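Local structure of membrane-bound lytic murein transglycosylase (Agrobacterium tumefaciens, 2PNW) at residues F156-L167 and L252-F260. The protein probably cleaves the glycan strands of peptidoglycan between N-acetylmuramic acid and N-acetylglucosamine, as expected of an MltA-type lytic transglycosylase. Numbering follows the deposited sequence.
Sequences FPDRRAIDEGCL and LWHNRSYIF
Arg159, in the first turn of helix 159-163, reaches across Trp253 and Asn255 toward Ser257 and Tyr258. Arg159 CB lies 3.3 Å from Asn255 O. CG touches Trp253 CD1, and CD touches the carbonyl oxygens of Leu252 and Asn255, both on one side of it. The chain then bends (chi3 -65°). NE gives a weak hydrogen bond to Asn255 O, which lies at the guanidinium edge. Ser257 O is 2.9 Å from Arg159 NH2. Arg159 NH1 lies against Tyr258 CD1, which sits over one guanidinium face. A water links Arg159 NH2, weakly, to Asn255 ND2 and Ser257 OG; Asn255 OD1 is held by Ser215 N. The Arg159 backbone N also donates to Arg256 O.

Trp253 lies flat beside the helix. Arg160 CA sits over its five-membered ring, a CH-pi contact, and the extended Arg160 chain runs across the same face. Trp253 NE1 donates in its ring plane to Asp163 OD2 (2.7 Å). The other carboxylate oxygen, OD1, reaches Tyr258 OH through a water. Ile162 CG2 rests over the Tyr258 ring, 3.8 Å from its centroid.

At the helix start, Asp158 does two jobs. OD1 caps Ala161 N. OD2 takes, on its anti lone pair, a nearly straight hydrogen bond (177°) from Arg256 NE, part of a salt bridge. Phe260 CZ meets Phe156 CE2 at 3.7 Å. This N-capped short helix, closed by a Schellman motif at Gly165, packs on the loop entering strand 259-263 within the MltA-specific insert domain.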
loop_
_atom_site.group_PDB
_atom_site.type_symbol
_atom_site.label_atom_id
_atom_site.label_comp_id
_atom_site.label_asym_id
_atom_site.label_seq_id
_atom_site.Cartn_x
_atom_site.Cartn_y
_atom_site.Cartn_z
ATOM N N PHE A 156 -11.677 -3.650 -19.836
ATOM C CA PHE A 156 -10.587 -4.602 -19.971
ATOM C C PHE A 156 -11.056 -5.930 -19.352
ATOM O O PHE A 156 -11.851 -5.911 -18.401
ATOM C CB PHE A 156 -9.312 -4.078 -19.293
ATOM C CG PHE A 156 -8.083 -4.798 -19.740
ATOM C CD1 PHE A 156 -7.421 -4.422 -20.911
ATOM C CD2 PHE A 156 -7.635 -5.931 -19.034
ATOM C CE1 PHE A 156 -6.278 -5.138 -21.342
ATOM C CE2 PHE A 156 -6.521 -6.644 -19.467
ATOM C CZ PHE A 156 -5.847 -6.242 -20.609
ATOM N N PRO A 157 -10.618 -7.075 -19.912
ATOM C CA PRO A 157 -10.939 -8.381 -19.298
ATOM C C PRO A 157 -10.655 -8.432 -17.781
ATOM O O PRO A 157 -9.812 -7.678 -17.284
ATOM C CB PRO A 157 -9.996 -9.319 -20.036
ATOM C CG PRO A 157 -9.908 -8.731 -21.392
ATOM C CD PRO A 157 -9.823 -7.254 -21.155
ATOM N N ASP A 158 -11.354 -9.306 -17.051
ATOM C CA ASP A 158 -11.146 -9.427 -15.601
ATOM C C ASP A 158 -10.129 -10.515 -15.260
ATOM O O ASP A 158 -9.616 -11.159 -16.148
ATOM C CB ASP A 158 -12.487 -9.652 -14.841
ATOM C CG ASP A 158 -13.164 -10.964 -15.199
ATOM O OD1 ASP A 158 -12.609 -11.786 -15.964
ATOM O OD2 ASP A 158 -14.280 -11.181 -14.687
ATOM N N ARG A 159 -9.843 -10.687 -13.970
ATOM C CA ARG A 159 -8.845 -11.647 -13.510
ATOM C C ARG A 159 -9.095 -13.038 -14.116
ATOM O O ARG A 159 -8.170 -13.698 -14.638
ATOM C CB ARG A 159 -8.875 -11.711 -11.971
ATOM C CG ARG A 159 -7.933 -12.780 -11.356
ATOM C CD ARG A 159 -7.968 -12.753 -9.843
ATOM N NE ARG A 159 -7.436 -11.504 -9.303
ATOM C CZ ARG A 159 -6.129 -11.217 -9.248
ATOM N NH1 ARG A 159 -5.235 -12.108 -9.692
ATOM N NH2 ARG A 159 -5.736 -10.052 -8.738
ATOM N N ARG A 160 -10.362 -13.472 -14.106
ATOM C CA ARG A 160 -10.650 -14.817 -14.659
ATOM C C ARG A 160 -10.220 -14.931 -16.119
ATOM O O ARG A 160 -9.555 -15.916 -16.518
ATOM C CB ARG A 160 -12.143 -15.157 -14.540
ATOM C CG ARG A 160 -12.485 -16.500 -15.202
ATOM C CD ARG A 160 -13.923 -16.900 -14.884
ATOM N NE ARG A 160 -14.231 -18.176 -15.540
ATOM C CZ ARG A 160 -15.247 -18.973 -15.203
ATOM N NH1 ARG A 160 -16.072 -18.632 -14.212
ATOM N NH2 ARG A 160 -15.445 -20.110 -15.873
ATOM N N ALA A 161 -10.612 -13.945 -16.933
ATOM C CA ALA A 161 -10.325 -13.997 -18.367
ATOM C C ALA A 161 -8.803 -13.993 -18.612
ATOM O O ALA A 161 -8.288 -14.666 -19.508
ATOM C CB ALA A 161 -10.991 -12.844 -19.083
ATOM N N ILE A 162 -8.091 -13.243 -17.788
ATOM C CA ILE A 162 -6.614 -13.175 -17.906
ATOM C C ILE A 162 -5.981 -14.514 -17.475
ATOM O O ILE A 162 -5.161 -15.095 -18.217
ATOM C CB ILE A 162 -6.051 -11.967 -17.149
ATOM C CG1 ILE A 162 -6.667 -10.665 -17.744
ATOM C CG2 ILE A 162 -4.498 -11.957 -17.208
ATOM C CD1 ILE A 162 -6.599 -9.486 -16.728
ATOM N N ASP A 163 -6.414 -15.038 -16.332
ATOM C CA ASP A 163 -5.968 -16.358 -15.862
ATOM C C ASP A 163 -6.279 -17.472 -16.869
ATOM O O ASP A 163 -5.526 -18.448 -16.951
ATOM C CB ASP A 163 -6.595 -16.734 -14.511
ATOM C CG ASP A 163 -5.978 -15.990 -13.342
ATOM O OD1 ASP A 163 -4.954 -15.280 -13.530
ATOM O OD2 ASP A 163 -6.472 -16.155 -12.195
ATOM N N GLU A 164 -7.364 -17.327 -17.627
ATOM C CA GLU A 164 -7.766 -18.331 -18.639
ATOM C C GLU A 164 -7.040 -18.147 -19.979
ATOM O O GLU A 164 -7.234 -18.937 -20.925
ATOM C CB GLU A 164 -9.286 -18.312 -18.854
ATOM C CG GLU A 164 -10.101 -18.809 -17.664
ATOM C CD GLU A 164 -11.616 -18.665 -17.902
ATOM O OE1 GLU A 164 -12.061 -17.776 -18.684
ATOM O OE2 GLU A 164 -12.356 -19.421 -17.267
ATOM N N GLY A 165 -6.207 -17.103 -20.074
ATOM C CA GLY A 165 -5.244 -16.998 -21.186
ATOM C C GLY A 165 -5.397 -15.890 -22.226
ATOM O O GLY A 165 -4.761 -15.951 -23.288
ATOM N N CYS A 166 -6.166 -14.846 -21.949
ATOM C CA CYS A 166 -6.440 -13.888 -23.045
ATOM C C CYS A 166 -5.229 -13.024 -23.447
ATOM O O CYS A 166 -5.276 -12.335 -24.484
ATOM C CB CYS A 166 -7.664 -13.014 -22.748
ATOM S SG CYS A 166 -7.449 -11.867 -21.374
ATOM N N LEU A 167 -4.170 -13.041 -22.641
ATOM C CA LEU A 167 -2.948 -12.241 -22.921
ATOM C C LEU A 167 -1.748 -13.065 -23.415
ATOM O O LEU A 167 -0.642 -12.535 -23.585
ATOM C CB LEU A 167 -2.533 -11.444 -21.679
ATOM C CG LEU A 167 -3.534 -10.402 -21.137
ATOM C CD1 LEU A 167 -2.929 -9.672 -19.905
ATOM C CD2 LEU A 167 -3.959 -9.396 -22.202
ATOM N N LEU A 252 -10.595 -16.916 -5.896
ATOM C CA LEU A 252 -9.689 -15.843 -6.378
ATOM C C LEU A 252 -10.392 -14.973 -7.412
ATOM O O LEU A 252 -10.218 -13.753 -7.437
ATOM C CB LEU A 252 -8.435 -16.445 -7.009
ATOM C CG LEU A 252 -7.605 -17.300 -6.034
ATOM C CD1 LEU A 252 -6.212 -17.579 -6.651
ATOM C CD2 LEU A 252 -7.501 -16.638 -4.627
ATOM N N TRP A 253 -11.195 -15.599 -8.265
ATOM C CA TRP A 253 -11.825 -14.870 -9.384
ATOM C C TRP A 253 -12.982 -13.948 -8.962
ATOM O O TRP A 253 -13.441 -13.099 -9.752
ATOM C CB TRP A 253 -12.260 -15.870 -10.467
ATOM C CG TRP A 253 -11.109 -16.534 -11.197
ATOM C CD1 TRP A 253 -9.811 -16.103 -11.261
ATOM C CD2 TRP A 253 -11.173 -17.716 -12.002
ATOM N NE1 TRP A 253 -9.060 -16.958 -12.021
ATOM C CE2 TRP A 253 -9.878 -17.946 -12.511
ATOM C CE3 TRP A 253 -12.210 -18.612 -12.350
ATOM C CZ2 TRP A 253 -9.582 -19.032 -13.347
ATOM C CZ3 TRP A 253 -11.917 -19.682 -13.184
ATOM C CH2 TRP A 253 -10.611 -19.888 -13.677
ATOM N N HIS A 254 -13.431 -14.095 -7.705
ATOM C CA HIS A 254 -14.341 -13.129 -7.056
ATOM C C HIS A 254 -13.683 -11.756 -7.044
ATOM O O HIS A 254 -14.359 -10.736 -7.106
ATOM C CB HIS A 254 -14.621 -13.569 -5.616
ATOM C CG HIS A 254 -15.392 -12.575 -4.804
ATOM N ND1 HIS A 254 -16.709 -12.268 -5.067
ATOM C CD2 HIS A 254 -15.059 -11.893 -3.685
ATOM C CE1 HIS A 254 -17.146 -11.406 -4.163
ATOM N NE2 HIS A 254 -16.156 -11.154 -3.315
ATOM N N ASN A 255 -12.358 -11.736 -6.934
ATOM C CA ASN A 255 -11.607 -10.471 -7.091
ATOM C C ASN A 255 -11.334 -10.226 -8.569
ATOM O O ASN A 255 -10.379 -10.754 -9.148
ATOM C CB ASN A 255 -10.283 -10.494 -6.304
ATOM C CG ASN A 255 -9.482 -9.207 -6.524
ATOM O OD1 ASN A 255 -10.077 -8.139 -6.683
ATOM N ND2 ASN A 255 -8.159 -9.312 -6.570
ATOM N N ARG A 256 -12.202 -9.453 -9.205
ATOM C CA ARG A 256 -12.102 -9.234 -10.648
ATOM C C ARG A 256 -10.920 -8.325 -11.019
ATOM O O ARG A 256 -10.463 -8.355 -12.164
ATOM C CB ARG A 256 -13.390 -8.573 -11.157
ATOM C CG ARG A 256 -14.562 -9.543 -11.127
ATOM C CD ARG A 256 -15.796 -8.844 -11.714
ATOM N NE ARG A 256 -15.740 -8.744 -13.154
ATOM C CZ ARG A 256 -16.263 -7.739 -13.879
ATOM N NH1 ARG A 256 -16.818 -6.677 -13.312
ATOM N NH2 ARG A 256 -16.164 -7.805 -15.193
ATOM N N SER A 257 -10.473 -7.514 -10.069
ATOM C CA SER A 257 -9.299 -6.648 -10.286
ATOM C C SER A 257 -8.083 -7.507 -10.602
ATOM O O SER A 257 -7.937 -8.601 -10.050
ATOM C CB SER A 257 -8.999 -5.850 -9.013
ATOM O OG SER A 257 -7.724 -5.214 -9.127
ATOM N N TYR A 258 -7.201 -7.013 -11.484
ATOM C CA TYR A 258 -5.963 -7.737 -11.812
ATOM C C TYR A 258 -4.870 -6.688 -11.933
ATOM O O TYR A 258 -5.076 -5.653 -12.589
ATOM C CB TYR A 258 -6.119 -8.463 -13.152
ATOM C CG TYR A 258 -4.998 -9.449 -13.496
ATOM C CD1 TYR A 258 -5.121 -10.804 -13.189
ATOM C CD2 TYR A 258 -3.824 -9.023 -14.125
ATOM C CE1 TYR A 258 -4.077 -11.733 -13.497
ATOM C CE2 TYR A 258 -2.788 -9.932 -14.440
ATOM C CZ TYR A 258 -2.940 -11.287 -14.140
ATOM O OH TYR A 258 -1.935 -12.193 -14.457
ATOM N N ILE A 259 -3.741 -6.964 -11.290
ATOM C CA ILE A 259 -2.624 -6.015 -11.199
ATOM C C ILE A 259 -1.574 -6.305 -12.268
ATOM O O ILE A 259 -1.174 -7.465 -12.474
ATOM C CB ILE A 259 -1.956 -6.028 -9.785
ATOM C CG1 ILE A 259 -2.989 -5.755 -8.681
ATOM C CG2 ILE A 259 -0.733 -5.006 -9.736
ATOM C CD1 ILE A 259 -3.906 -4.499 -8.942
ATOM N N PHE A 260 -1.162 -5.255 -12.983
ATOM C CA PHE A 260 -0.013 -5.362 -13.914
ATOM C C PHE A 260 1.178 -4.643 -13.298
ATOM O O PHE A 260 1.006 -3.689 -12.551
ATOM C CB PHE A 260 -0.353 -4.752 -15.285
ATOM C CG PHE A 260 -1.488 -5.451 -15.965
ATOM C CD1 PHE A 260 -1.267 -6.668 -16.602
ATOM C CD2 PHE A 260 -2.778 -4.936 -15.913
ATOM C CE1 PHE A 260 -2.313 -7.341 -17.229
ATOM C CE2 PHE A 260 -3.835 -5.611 -16.552
ATOM C CZ PHE A 260 -3.586 -6.825 -17.188
HETATM O O HOH W 1 -16.520 -10.507 -15.694
HETATM O O HOH W 2 -6.238 -7.203 -7.590
HETATM O O HOH W 3 -12.525 -12.513 -12.317
HETATM O O HOH W 4 -2.791 -14.549 -15.070
#